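Local coordinates for protein putative NAD(P)H-flavin oxidoreductase (Streptococcus pyogenes serotype M1, PDB 2HAY) that probably acts as an FMN-dependent oxidoreductase of the nitroreductase family, using its bound flavin to pass electrons between NAD(P)H and a second substrate, at residues H17-V22 with Q211-K216; L44-I49 with T148-G153; N154-A159 with I164-I169. All coordinates share one frame; numbering follows the deposited sequence.

Contact 1. Residues H17-V22 with Q211-K216. With FMN (flavin mononucleotide), chain I.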
loop_
_atom_site.group_PDB
_atom_site.type_symbol
_atom_site.label_atom_id
_atom_site.label_comp_id
_atom_site.label_asym_id
_atom_site.label_seq_id
_atom_site.Cartn_x
_atom_site.Cartn_y
_atom_site.Cartn_z
ATOM N N HIS B 17 -11.061 5.949 13.107
ATOM C CA HIS B 17 -10.766 5.832 14.514
ATOM C C HIS B 17 -11.096 4.458 15.111
ATOM O O HIS B 17 -10.485 4.060 16.098
ATOM C CB HIS B 17 -11.362 7.008 15.276
ATOM C CG HIS B 17 -10.711 8.319 14.925
ATOM N ND1 HIS B 17 -9.731 8.901 15.706
ATOM C CD2 HIS B 17 -10.872 9.139 13.856
ATOM C CE1 HIS B 17 -9.335 10.032 15.144
ATOM N NE2 HIS B 17 -10.010 10.196 14.018
ATOM N N PHE B 18 -12.017 3.723 14.483
ATOM C CA PHE B 18 -12.288 2.318 14.823
ATOM C C PHE B 18 -11.094 1.383 14.554
ATOM O O PHE B 18 -10.723 0.575 15.430
ATOM C CB PHE B 18 -13.530 1.790 14.092
ATOM C CG PHE B 18 -13.841 0.332 14.381
ATOM C CD1 PHE B 18 -13.607 -0.641 13.421
ATOM C CD2 PHE B 18 -14.365 -0.059 15.622
ATOM C CE1 PHE B 18 -13.890 -1.971 13.665
ATOM C CE2 PHE B 18 -14.650 -1.406 15.883
ATOM C CZ PHE B 18 -14.412 -2.362 14.908
ATOM N N ARG B 19 -10.526 1.461 13.347
ATOM C CA ARG B 19 -9.410 0.578 12.964
ATOM C C ARG B 19 -8.235 0.686 13.920
ATOM O O ARG B 19 -7.682 1.763 14.136
ATOM C CB ARG B 19 -8.908 0.850 11.551
ATOM C CG ARG B 19 -8.030 -0.323 11.005
ATOM C CD ARG B 19 -6.925 0.099 10.057
ATOM N NE ARG B 19 -6.137 1.184 10.623
ATOM C CZ ARG B 19 -5.191 1.035 11.549
ATOM N NH1 ARG B 19 -4.892 -0.179 12.013
ATOM N NH2 ARG B 19 -4.550 2.110 12.024
ATOM N N THR B 20 -7.878 -0.441 14.511
ATOM C CA THR B 20 -6.682 -0.549 15.329
ATOM C C THR B 20 -6.104 -1.928 15.039
ATOM O O THR B 20 -6.813 -2.790 14.508
ATOM C CB THR B 20 -7.020 -0.338 16.803
ATOM O OG1 THR B 20 -5.818 -0.343 17.585
ATOM C CG2 THR B 20 -7.982 -1.400 17.317
ATOM N N ALA B 21 -4.819 -2.127 15.318
ATOM C CA ALA B 21 -4.191 -3.402 14.975
ATOM C C ALA B 21 -4.555 -4.404 16.065
ATOM O O ALA B 21 -4.104 -4.298 17.203
ATOM C CB ALA B 21 -2.649 -3.262 14.773
ATOM N N VAL B 22 -5.428 -5.339 15.723
ATOM C CA VAL B 22 -6.034 -6.214 16.721
ATOM C C VAL B 22 -5.298 -7.567 16.752
ATOM O O VAL B 22 -5.180 -8.243 15.733
ATOM C CB VAL B 22 -7.573 -6.378 16.480
ATOM C CG1 VAL B 22 -8.148 -7.469 17.352
ATOM C CG2 VAL B 22 -8.317 -5.036 16.719
ATOM N N GLN B 211 -4.577 4.603 20.447
ATOM C CA GLN B 211 -3.785 4.826 19.235
ATOM C C GLN B 211 -2.744 5.957 19.355
ATOM O O GLN B 211 -3.070 7.074 19.763
ATOM C CB GLN B 211 -4.763 5.092 18.091
ATOM C CG GLN B 211 -4.213 5.825 16.887
ATOM C CD GLN B 211 -5.100 5.629 15.695
ATOM O OE1 GLN B 211 -4.982 4.623 14.980
ATOM N NE2 GLN B 211 -6.030 6.558 15.490
ATOM N N VAL B 212 -1.498 5.653 19.012
ATOM C CA VAL B 212 -0.436 6.650 18.974
ATOM C C VAL B 212 0.056 6.949 17.544
ATOM O O VAL B 212 0.314 6.030 16.743
ATOM C CB VAL B 212 0.747 6.273 19.897
ATOM C CG1 VAL B 212 2.039 6.978 19.469
ATOM C CG2 VAL B 212 0.419 6.611 21.344
ATOM N N ARG B 213 0.173 8.248 17.246
ATOM C CA ARG B 213 0.721 8.726 15.986
ATOM C C ARG B 213 1.672 9.877 16.266
ATOM O O ARG B 213 1.607 10.471 17.341
ATOM C CB ARG B 213 -0.398 9.143 15.019
ATOM C CG ARG B 213 -1.222 7.989 14.414
ATOM C CD ARG B 213 -0.423 7.122 13.434
ATOM N NE ARG B 213 -1.235 6.056 12.826
ATOM C CZ ARG B 213 -1.599 4.932 13.453
ATOM N NH1 ARG B 213 -1.202 4.685 14.704
ATOM N NH2 ARG B 213 -2.352 4.032 12.827
ATOM N N LYS B 214 2.573 10.160 15.324
ATOM C CA LYS B 214 3.379 11.393 15.332
ATOM C C LYS B 214 2.433 12.589 15.236
ATOM O O LYS B 214 1.353 12.464 14.646
ATOM C CB LYS B 214 4.314 11.455 14.114
ATOM C CG LYS B 214 5.538 10.542 14.124
ATOM C CD LYS B 214 6.248 10.615 12.741
ATOM C CE LYS B 214 7.588 9.904 12.724
ATOM N NZ LYS B 214 8.231 9.974 11.398
ATOM N N PRO B 215 2.832 13.750 15.797
ATOM C CA PRO B 215 2.038 14.971 15.584
ATOM C C PRO B 215 1.818 15.168 14.091
ATOM O O PRO B 215 2.746 14.908 13.292
ATOM C CB PRO B 215 2.940 16.089 16.128
ATOM C CG PRO B 215 3.868 15.417 17.096
ATOM C CD PRO B 215 4.033 13.989 16.627
ATOM N N LYS B 216 0.616 15.594 13.696
ATOM C CA LYS B 216 0.312 15.647 12.264
ATOM C C LYS B 216 1.185 16.620 11.453
ATOM O O LYS B 216 1.380 16.409 10.271
ATOM C CB LYS B 216 -1.200 15.738 11.952
ATOM C CG LYS B 216 -1.942 16.897 12.519
ATOM C CD LYS B 216 -3.339 17.064 11.856
ATOM C CE LYS B 216 -4.143 15.773 11.876
ATOM N NZ LYS B 216 -5.613 15.972 11.675
HETATM N N1 FMN I . 1.317 -5.831 14.527
HETATM C C2 FMN I . 1.742 -7.033 15.115
HETATM O O2 FMN I . 1.444 -7.313 16.302
HETATM N N3 FMN I . 2.498 -7.939 14.362
HETATM C C4 FMN I . 2.876 -7.671 13.049
HETATM O O4 FMN I . 3.674 -8.385 12.429
HETATM C C4A FMN I . 2.471 -6.473 12.455
HETATM N N5 FMN I . 2.853 -6.222 11.138
HETATM C C5A FMN I . 2.461 -5.046 10.504
HETATM C C6 FMN I . 2.837 -4.829 9.177
HETATM C C7 FMN I . 2.453 -3.661 8.529
HETATM C C7M FMN I . 2.660 -3.572 7.042
HETATM C C8 FMN I . 1.681 -2.696 9.212
HETATM C C8M FMN I . 0.925 -1.667 8.432
HETATM C C9 FMN I . 1.304 -2.917 10.549
HETATM C C9A FMN I . 1.689 -4.105 11.206
HETATM N N10 FMN I . 1.307 -4.375 12.545
HETATM C C10 FMN I . 1.691 -5.554 13.186
HETATM C "C1'" FMN I . 0.469 -3.418 13.306
HETATM C "C2'" FMN I . 1.302 -2.207 13.756
HETATM O "O2'" FMN I . 1.988 -2.475 14.970
HETATM C "C3'" FMN I . 0.367 -1.006 13.946
HETATM O "O3'" FMN I . -0.323 -0.738 12.747
HETATM C "C4'" FMN I . 1.049 0.273 14.419
HETATM O "O4'" FMN I . 1.726 -0.020 15.630
HETATM C "C5'" FMN I . 0.016 1.405 14.594
HETATM O "O5'" FMN I . -1.023 1.102 15.538
HETATM P P FMN I . -2.583 0.964 15.140
HETATM O O1P FMN I . -3.293 0.206 16.225
HETATM O O2P FMN I . -2.721 0.283 13.804
HETATM O O3P FMN I . -3.269 2.269 14.977
#
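Arg19 and Arg213 converge on the phosphate of FMN, forming the anion-binding end of the flavin pocket in this nitroreductase-family fold. No hydrogen bond joins the two segments directly. The phosphate draws them together, so that Arg19 NH2 and Arg213 NH2 sit 3.0 Å apart at the edges of guanidinium planes turned 31° from each other.

The charged interactions are divided between two phosphate oxygens. Arg19 NH1 donates to FMN O2P at 2.9 Å, and its NH2 reaches both O2P and O3P; O2P lies at the edge of this guanidinium, in its plane. Arg213 NH2 binds O3P at 2.9 Å, with a longer second bond from NH1 at 3.2 Å. O3P is thus gripped by three N-H groups, a task suited to the many donors of arginine. Both NH2 groups also bond to the Leu44 carbonyl of the second subunit, so the dimer partner takes part in steadying them.

Neutral donors hold the third oxygen, O1P. The short Thr20 hydroxyl donates from OG1, and the backbone Ala21 N donates almost straight (167°). Small Ala21 lets the cofactor come close, its CB resting 3.4 Å from FMN C1'.

A bond within one segment orients the second arginine. Folded back by its bend at chi2 (-69°), Arg213 places NH1 2.9 Å from Val212 O.

Contact 2. Residues L44-I49 with T148-G153. With FMN (flavin mononucleotide), chain F.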
loop_
_atom_site.group_PDB
_atom_site.type_symbol
_atom_site.label_atom_id
_atom_site.label_comp_id
_atom_site.label_asym_id
_atom_site.label_seq_id
_atom_site.Cartn_x
_atom_site.Cartn_y
_atom_site.Cartn_z
ATOM N N LEU B 44 -10.256 -5.281 -6.968
ATOM C CA LEU B 44 -10.576 -4.034 -7.696
ATOM C C LEU B 44 -9.601 -2.891 -7.468
ATOM O O LEU B 44 -9.732 -1.835 -8.107
ATOM C CB LEU B 44 -11.978 -3.554 -7.332
ATOM C CG LEU B 44 -13.046 -4.465 -7.958
ATOM C CD1 LEU B 44 -14.457 -4.093 -7.582
ATOM C CD2 LEU B 44 -12.864 -4.458 -9.452
ATOM N N SER B 45 -8.643 -3.105 -6.566
ATOM C CA SER B 45 -7.558 -2.153 -6.333
ATOM C C SER B 45 -6.720 -1.865 -7.577
ATOM O O SER B 45 -6.497 -2.750 -8.393
ATOM C CB SER B 45 -6.597 -2.636 -5.242
ATOM O OG SER B 45 -7.238 -2.666 -3.998
ATOM N N PRO B 46 -6.224 -0.622 -7.700
ATOM C CA PRO B 46 -5.307 -0.350 -8.792
ATOM C C PRO B 46 -3.912 -0.907 -8.526
ATOM O O PRO B 46 -3.462 -1.003 -7.377
ATOM C CB PRO B 46 -5.306 1.180 -8.859
ATOM C CG PRO B 46 -5.483 1.580 -7.394
ATOM C CD PRO B 46 -6.495 0.588 -6.889
ATOM N N SER B 47 -3.220 -1.276 -9.591
ATOM C CA SER B 47 -1.838 -1.656 -9.462
ATOM C C SER B 47 -1.103 -0.931 -10.567
ATOM O O SER B 47 -1.678 -0.632 -11.618
ATOM C CB SER B 47 -1.663 -3.185 -9.581
ATOM O OG SER B 47 -2.273 -3.666 -10.773
ATOM N N SER B 48 0.168 -0.630 -10.325
ATOM C CA SER B 48 0.997 0.031 -11.322
ATOM C C SER B 48 0.956 -0.697 -12.663
ATOM O O SER B 48 1.081 -1.933 -12.739
ATOM C CB SER B 48 2.411 0.133 -10.793
ATOM O OG SER B 48 3.226 0.834 -11.677
ATOM N N ILE B 49 0.759 0.091 -13.706
ATOM C CA ILE B 49 0.569 -0.364 -15.073
ATOM C C ILE B 49 -0.501 -1.458 -15.263
ATOM O O ILE B 49 -0.490 -2.162 -16.261
ATOM C CB ILE B 49 1.944 -0.706 -15.813
ATOM C CG1 ILE B 49 2.587 -1.999 -15.307
ATOM C CG2 ILE B 49 2.938 0.470 -15.761
ATOM C CD1 ILE B 49 3.744 -2.459 -16.191
ATOM N N THR B 148 0.562 -4.671 -3.552
ATOM C CA THR B 148 -0.324 -5.438 -2.646
ATOM C C THR B 148 -0.656 -4.659 -1.399
ATOM O O THR B 148 -1.728 -4.873 -0.815
ATOM C CB THR B 148 0.245 -6.817 -2.236
ATOM O OG1 THR B 148 1.330 -6.631 -1.305
ATOM C CG2 THR B 148 0.690 -7.602 -3.464
ATOM N N TYR B 149 0.245 -3.762 -0.983
ATOM C CA TYR B 149 -0.036 -2.840 0.152
ATOM C C TYR B 149 -1.207 -1.874 -0.141
ATOM O O TYR B 149 -1.901 -1.479 0.780
ATOM C CB TYR B 149 1.217 -2.081 0.591
ATOM C CG TYR B 149 2.211 -2.953 1.317
ATOM C CD1 TYR B 149 3.053 -3.849 0.611
ATOM C CD2 TYR B 149 2.324 -2.899 2.698
ATOM C CE1 TYR B 149 3.953 -4.665 1.287
ATOM C CE2 TYR B 149 3.236 -3.736 3.384
ATOM C CZ TYR B 149 4.039 -4.599 2.676
ATOM O OH TYR B 149 4.939 -5.403 3.335
ATOM N N ILE B 150 -1.422 -1.488 -1.401
ATOM C CA ILE B 150 -2.657 -0.747 -1.782
ATOM C C ILE B 150 -3.932 -1.567 -1.435
ATOM O O ILE B 150 -4.909 -1.042 -0.829
ATOM C CB ILE B 150 -2.669 -0.354 -3.289
ATOM C CG1 ILE B 150 -1.388 0.412 -3.668
ATOM C CG2 ILE B 150 -3.986 0.398 -3.669
ATOM C CD1 ILE B 150 -1.270 0.813 -5.146
ATOM N N ALA B 151 -3.904 -2.843 -1.830
ATOM C CA ALA B 151 -4.972 -3.805 -1.573
ATOM C C ALA B 151 -5.106 -4.024 -0.081
ATOM O O ALA B 151 -6.209 -4.052 0.436
ATOM C CB ALA B 151 -4.683 -5.143 -2.274
ATOM N N LEU B 152 -3.979 -4.148 0.610
ATOM C CA LEU B 152 -4.008 -4.244 2.054
ATOM C C LEU B 152 -4.821 -3.104 2.662
ATOM O O LEU B 152 -5.694 -3.327 3.518
ATOM C CB LEU B 152 -2.591 -4.247 2.607
ATOM C CG LEU B 152 -2.436 -4.613 4.075
ATOM C CD1 LEU B 152 -2.873 -6.076 4.313
ATOM C CD2 LEU B 152 -0.975 -4.407 4.410
ATOM N N GLY B 153 -4.514 -1.887 2.227
ATOM C CA GLY B 153 -5.225 -0.700 2.643
ATOM C C GLY B 153 -6.715 -0.751 2.331
ATOM O O GLY B 153 -7.541 -0.444 3.196
HETATM N N1 FMN F . -1.801 6.016 -14.119
HETATM C C2 FMN F . -1.128 6.987 -14.856
HETATM O O2 FMN F . -1.678 7.585 -15.794
HETATM N N3 FMN F . 0.186 7.302 -14.566
HETATM C C4 FMN F . 0.893 6.669 -13.555
HETATM O O4 FMN F . 2.123 6.561 -13.671
HETATM C C4A FMN F . 0.223 5.694 -12.793
HETATM N N5 FMN F . 0.922 5.033 -11.764
HETATM C C5A FMN F . 0.292 4.084 -10.955
HETATM C C6 FMN F . 0.990 3.490 -9.910
HETATM C C7 FMN F . 0.391 2.534 -9.093
HETATM C C7M FMN F . 0.929 2.401 -7.682
HETATM C C8 FMN F . -0.948 2.177 -9.353
HETATM C C8M FMN F . -1.776 1.672 -8.213
HETATM C C9 FMN F . -1.649 2.771 -10.414
HETATM C C9A FMN F . -1.044 3.743 -11.216
HETATM N N10 FMN F . -1.750 4.386 -12.265
HETATM C C10 FMN F . -1.130 5.367 -13.065
HETATM C "C1'" FMN F . -3.092 3.842 -12.666
HETATM C "C2'" FMN F . -3.033 2.444 -13.308
HETATM O "O2'" FMN F . -2.610 2.511 -14.662
HETATM C "C3'" FMN F . -4.438 1.845 -13.196
HETATM O "O3'" FMN F . -4.669 1.653 -11.823
HETATM C "C4'" FMN F . -4.712 0.531 -13.946
HETATM O "O4'" FMN F . -4.702 0.719 -15.351
HETATM C "C5'" FMN F . -6.052 -0.068 -13.475
HETATM O "O5'" FMN F . -7.186 0.684 -13.911
HETATM P P FMN F . -8.171 1.560 -12.961
HETATM O O1P FMN F . -8.555 2.804 -13.715
HETATM O O2P FMN F . -7.558 1.944 -11.643
HETATM O O3P FMN F . -9.405 0.785 -12.679
#
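Ser45 and Pro46 rest on Ala151 and Ile150 of the long helix 137-162, in a part of the nitroreductase fold where loop and helix together border an FMN at the dimer interface. This FMN is hydrogen-bonded by Arg19, Thr20 and Ala21 of the second subunit, probably through its phosphate, as at the other flavin site. The present loop and helix supply a wall around the dimethylbenzene end of the flavin.

The close part is Ser45 on Ala151. Alanine suits the helix position here, its small side chain permitting a near backbone approach, with the CA atoms of Ser45 and Ala151 5.7 Å apart. Ser45 OG settles 3.5 Å from Ala151 CA. No hydrogen bond crosses to segment 148-153, and Ser45 OG stays 4.3 Å from Ile150 O. The strongest partner of the hydroxyl is Ala41 O, with Asn154 OD1 a second, probable one, which accounts for a polar residue in this interior position.

Pro46 against Ile150 is looser, though there is no solvent side, since all four touching residues are buried. With CG2 anti to the backbone N and CG1 anti to the carbonyl carbon (chi1 -53°), both branches of Ile150 touch Pro46. CG2 lies 4.1 Å from Pro46 CD, and CD1 meets Pro46 O, but only CD1 also reaches FMN C8M, at 3.2 Å. A branched, wholly apolar residue suits a place beside a proline ring and a flavin methyl. Rigid Pro46 packs against the same methyl, and its CB approaches FMN O3' at 3.1 Å. The loop then leaves the helix, Ser47 and Ser48 meeting the flavin instead. The Ser48 hydroxyl bonds to Glu170 of the second subunit, while Ser48 N, hydrogen-bonded to Gln147, is 3.2 Å from FMN C8.

Contact 3. Residues N154-A159 with I164-I169. With FMN (flavin mononucleotide), chain I.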
loop_
_atom_site.group_PDB
_atom_site.type_symbol
_atom_site.label_atom_id
_atom_site.label_comp_id
_atom_site.label_asym_id
_atom_site.label_seq_id
_atom_site.Cartn_x
_atom_site.Cartn_y
_atom_site.Cartn_z
ATOM N N ASN B 154 -7.055 -1.120 1.093
ATOM C CA ASN B 154 -8.459 -1.172 0.699
ATOM C C ASN B 154 -9.231 -2.227 1.461
ATOM O O ASN B 154 -10.366 -1.997 1.842
ATOM C CB ASN B 154 -8.616 -1.345 -0.819
ATOM C CG ASN B 154 -8.286 -0.065 -1.573
ATOM O OD1 ASN B 154 -7.560 -0.070 -2.577
ATOM N ND2 ASN B 154 -8.800 1.048 -1.073
HETATM N N MSE B 155 -8.613 -3.382 1.679
HETATM C CA MSE B 155 -9.232 -4.430 2.497
HETATM C C MSE B 155 -9.538 -3.975 3.923
HETATM O O MSE B 155 -10.630 -4.201 4.418
HETATM C CB MSE B 155 -8.366 -5.691 2.509
HETATM C CG MSE B 155 -8.481 -6.451 1.208
HETATM SE SE MSE B 155 -7.798 -8.255 1.352
HETATM C CE MSE B 155 -5.911 -7.884 1.360
HETATM N N MSE B 156 -8.553 -3.357 4.566
HETATM C CA MSE B 156 -8.673 -2.882 5.938
HETATM C C MSE B 156 -9.693 -1.770 6.121
HETATM O O MSE B 156 -10.359 -1.744 7.145
HETATM C CB MSE B 156 -7.327 -2.418 6.472
HETATM C CG MSE B 156 -6.350 -3.587 6.743
HETATM SE SE MSE B 156 -4.817 -2.932 7.738
HETATM C CE MSE B 156 -4.068 -1.835 6.336
HETATM N N MSE B 157 -9.801 -0.861 5.148
HETATM C CA MSE B 157 -10.830 0.191 5.176
HETATM C C MSE B 157 -12.236 -0.385 4.996
HETATM O O MSE B 157 -13.171 -0.022 5.730
HETATM C CB MSE B 157 -10.564 1.287 4.128
HETATM C CG MSE B 157 -11.606 2.419 4.149
HETATM SE SE MSE B 157 -11.707 3.321 5.887
HETATM C CE MSE B 157 -10.081 4.362 5.671
ATOM N N THR B 158 -12.373 -1.273 4.017
ATOM C CA THR B 158 -13.608 -2.021 3.803
ATOM C C THR B 158 -14.005 -2.791 5.070
ATOM O O THR B 158 -15.111 -2.630 5.532
ATOM C CB THR B 158 -13.465 -2.962 2.588
ATOM O OG1 THR B 158 -13.105 -2.171 1.450
ATOM C CG2 THR B 158 -14.790 -3.702 2.288
ATOM N N ALA B 159 -13.086 -3.579 5.652
ATOM C CA ALA B 159 -13.328 -4.208 6.953
ATOM C C ALA B 159 -13.775 -3.205 8.026
ATOM O O ALA B 159 -14.733 -3.450 8.726
ATOM C CB ALA B 159 -12.084 -5.000 7.430
ATOM N N ILE B 164 -15.428 -4.814 11.033
ATOM C CA ILE B 164 -14.566 -5.974 11.115
ATOM C C ILE B 164 -13.167 -5.476 11.487
ATOM O O ILE B 164 -12.636 -4.563 10.857
ATOM C CB ILE B 164 -14.574 -6.766 9.775
ATOM C CG1 ILE B 164 -15.960 -7.380 9.550
ATOM C CG2 ILE B 164 -13.446 -7.816 9.727
ATOM C CD1 ILE B 164 -16.156 -7.942 8.148
ATOM N N ASP B 165 -12.623 -6.060 12.549
ATOM C CA ASP B 165 -11.270 -5.807 12.967
ATOM C C ASP B 165 -10.222 -6.564 12.133
ATOM O O ASP B 165 -10.463 -7.631 11.560
ATOM C CB ASP B 165 -11.104 -6.128 14.439
ATOM C CG ASP B 165 -11.756 -5.090 15.310
ATOM O OD1 ASP B 165 -11.358 -3.908 15.209
ATOM O OD2 ASP B 165 -12.692 -5.438 16.038
ATOM N N THR B 166 -9.028 -6.002 12.131
ATOM C CA THR B 166 -8.044 -6.387 11.185
ATOM C C THR B 166 -6.683 -6.264 11.863
ATOM O O THR B 166 -6.580 -5.647 12.939
ATOM C CB THR B 166 -8.247 -5.408 9.998
ATOM O OG1 THR B 166 -8.568 -6.128 8.806
ATOM C CG2 THR B 166 -7.138 -4.473 9.841
ATOM N N CYS B 167 -5.661 -6.892 11.276
ATOM C CA CYS B 167 -4.256 -6.650 11.638
ATOM C C CYS B 167 -3.340 -6.940 10.441
ATOM O O CYS B 167 -3.338 -8.064 9.914
ATOM C CB CYS B 167 -3.831 -7.513 12.830
ATOM S SG CYS B 167 -2.228 -7.046 13.590
ATOM N N PRO B 168 -2.543 -5.937 10.019
ATOM C CA PRO B 168 -1.624 -6.176 8.907
ATOM C C PRO B 168 -0.350 -6.782 9.494
ATOM O O PRO B 168 0.098 -6.317 10.535
ATOM C CB PRO B 168 -1.398 -4.775 8.320
ATOM C CG PRO B 168 -1.704 -3.813 9.443
ATOM C CD PRO B 168 -2.434 -4.563 10.556
ATOM N N ILE B 169 0.192 -7.831 8.878
ATOM C CA ILE B 169 1.288 -8.587 9.481
ATOM C C ILE B 169 2.521 -8.725 8.545
ATOM O O ILE B 169 2.389 -9.172 7.402
ATOM C CB ILE B 169 0.779 -9.994 9.998
ATOM C CG1 ILE B 169 -0.364 -9.828 11.037
ATOM C CG2 ILE B 169 1.903 -10.778 10.628
ATOM C CD1 ILE B 169 -1.286 -11.053 11.205
HETATM N N1 FMN I . 1.317 -5.831 14.527
HETATM C C2 FMN I . 1.742 -7.033 15.115
HETATM O O2 FMN I . 1.444 -7.313 16.302
HETATM N N3 FMN I . 2.498 -7.939 14.362
HETATM C C4 FMN I . 2.876 -7.671 13.049
HETATM O O4 FMN I . 3.674 -8.385 12.429
HETATM C C4A FMN I . 2.471 -6.473 12.455
HETATM N N5 FMN I . 2.853 -6.222 11.138
HETATM C C5A FMN I . 2.461 -5.046 10.504
HETATM C C6 FMN I . 2.837 -4.829 9.177
HETATM C C7 FMN I . 2.453 -3.661 8.529
HETATM C C7M FMN I . 2.660 -3.572 7.042
HETATM C C8 FMN I . 1.681 -2.696 9.212
HETATM C C8M FMN I . 0.925 -1.667 8.432
HETATM C C9 FMN I . 1.304 -2.917 10.549
HETATM C C9A FMN I . 1.689 -4.105 11.206
HETATM N N10 FMN I . 1.307 -4.375 12.545
HETATM C C10 FMN I . 1.691 -5.554 13.186
HETATM C "C1'" FMN I . 0.469 -3.418 13.306
HETATM C "C2'" FMN I . 1.302 -2.207 13.756
HETATM O "O2'" FMN I . 1.988 -2.475 14.970
HETATM C "C3'" FMN I . 0.367 -1.006 13.946
HETATM O "O3'" FMN I . -0.323 -0.738 12.747
HETATM C "C4'" FMN I . 1.049 0.273 14.419
HETATM O "O4'" FMN I . 1.726 -0.020 15.630
HETATM C "C5'" FMN I . 0.016 1.405 14.594
HETATM O "O5'" FMN I . -1.023 1.102 15.538
HETATM P P FMN I . -2.583 0.964 15.140
HETATM O O1P FMN I . -3.293 0.206 16.225
HETATM O O2P FMN I . -2.721 0.283 13.804
HETATM O O3P FMN I . -3.269 2.269 14.977
#
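Met156, present as selenomethionine, lies across Thr166 and Pro168 where the long helix 137-162 packs nearly antiparallel (161° between the short segments) against strand 165-169, an outermost strand, within this chain, of the antiparallel sheet of the nitroreductase fold. The closest carbon-carbon contact is Met156 CG against Thr166 CG2 at 3.3 Å, tighter than normal packing. The threonine's chi1 of -120° is eclipsed, which also suggests strain, and its buried OG1 has no polar partner in the model. The long, flexible methionine bends at its last torsion, which carries SE over to Pro168.

Nearer the turn, small Ala159 allows the residue just before the strand, Ile164, to pack closely, Ala159 CB lying 3.8 Å from Ile164 CB. Ile164 N donates to Ala159 O at 2.8 Å, a bond spanning five residues that fixes the connection between helix and strand.

The strand presents its other side to FMN. Cys167, pointing away from the helix, brings SG to 3.9 Å from FMN N1, and Ile169 CG2 approaches O4. Pro168 is flanked on one hand by selenium and on the other by the flavin.

Farther out, the strand is held by backbone bonds from Thr166 to Val22, Cys167 to Ser199 and Ile169 to Met197. Pro46 of the second subunit packs against Met156, whose SE sits 3.7 Å from Pro168 CG.

Overall arrangement
From the N terminus, helix 6-18 leads into 17-22, whose partner 211-216 arrives only after strand 192-201; contact 1 therefore closes a loop spanning most of the chain. Contacts 2 and 3 nest inside it, one after the other, without crossing. Contact 2 ties the loop after helix 32-43 to helix 137-162. Contact 3 uses the next turns of that helix and returns at once along strand 165-169. A Val22–Thr166 backbone bond links contacts 1 and 3 around one FMN, while a probable Ser45–Asn154 hydrogen bond joins contacts 2 and 3. Contact 2 faces the other FMN, so the shared helix connects the chain's two contributions to the dimer's flavin sites.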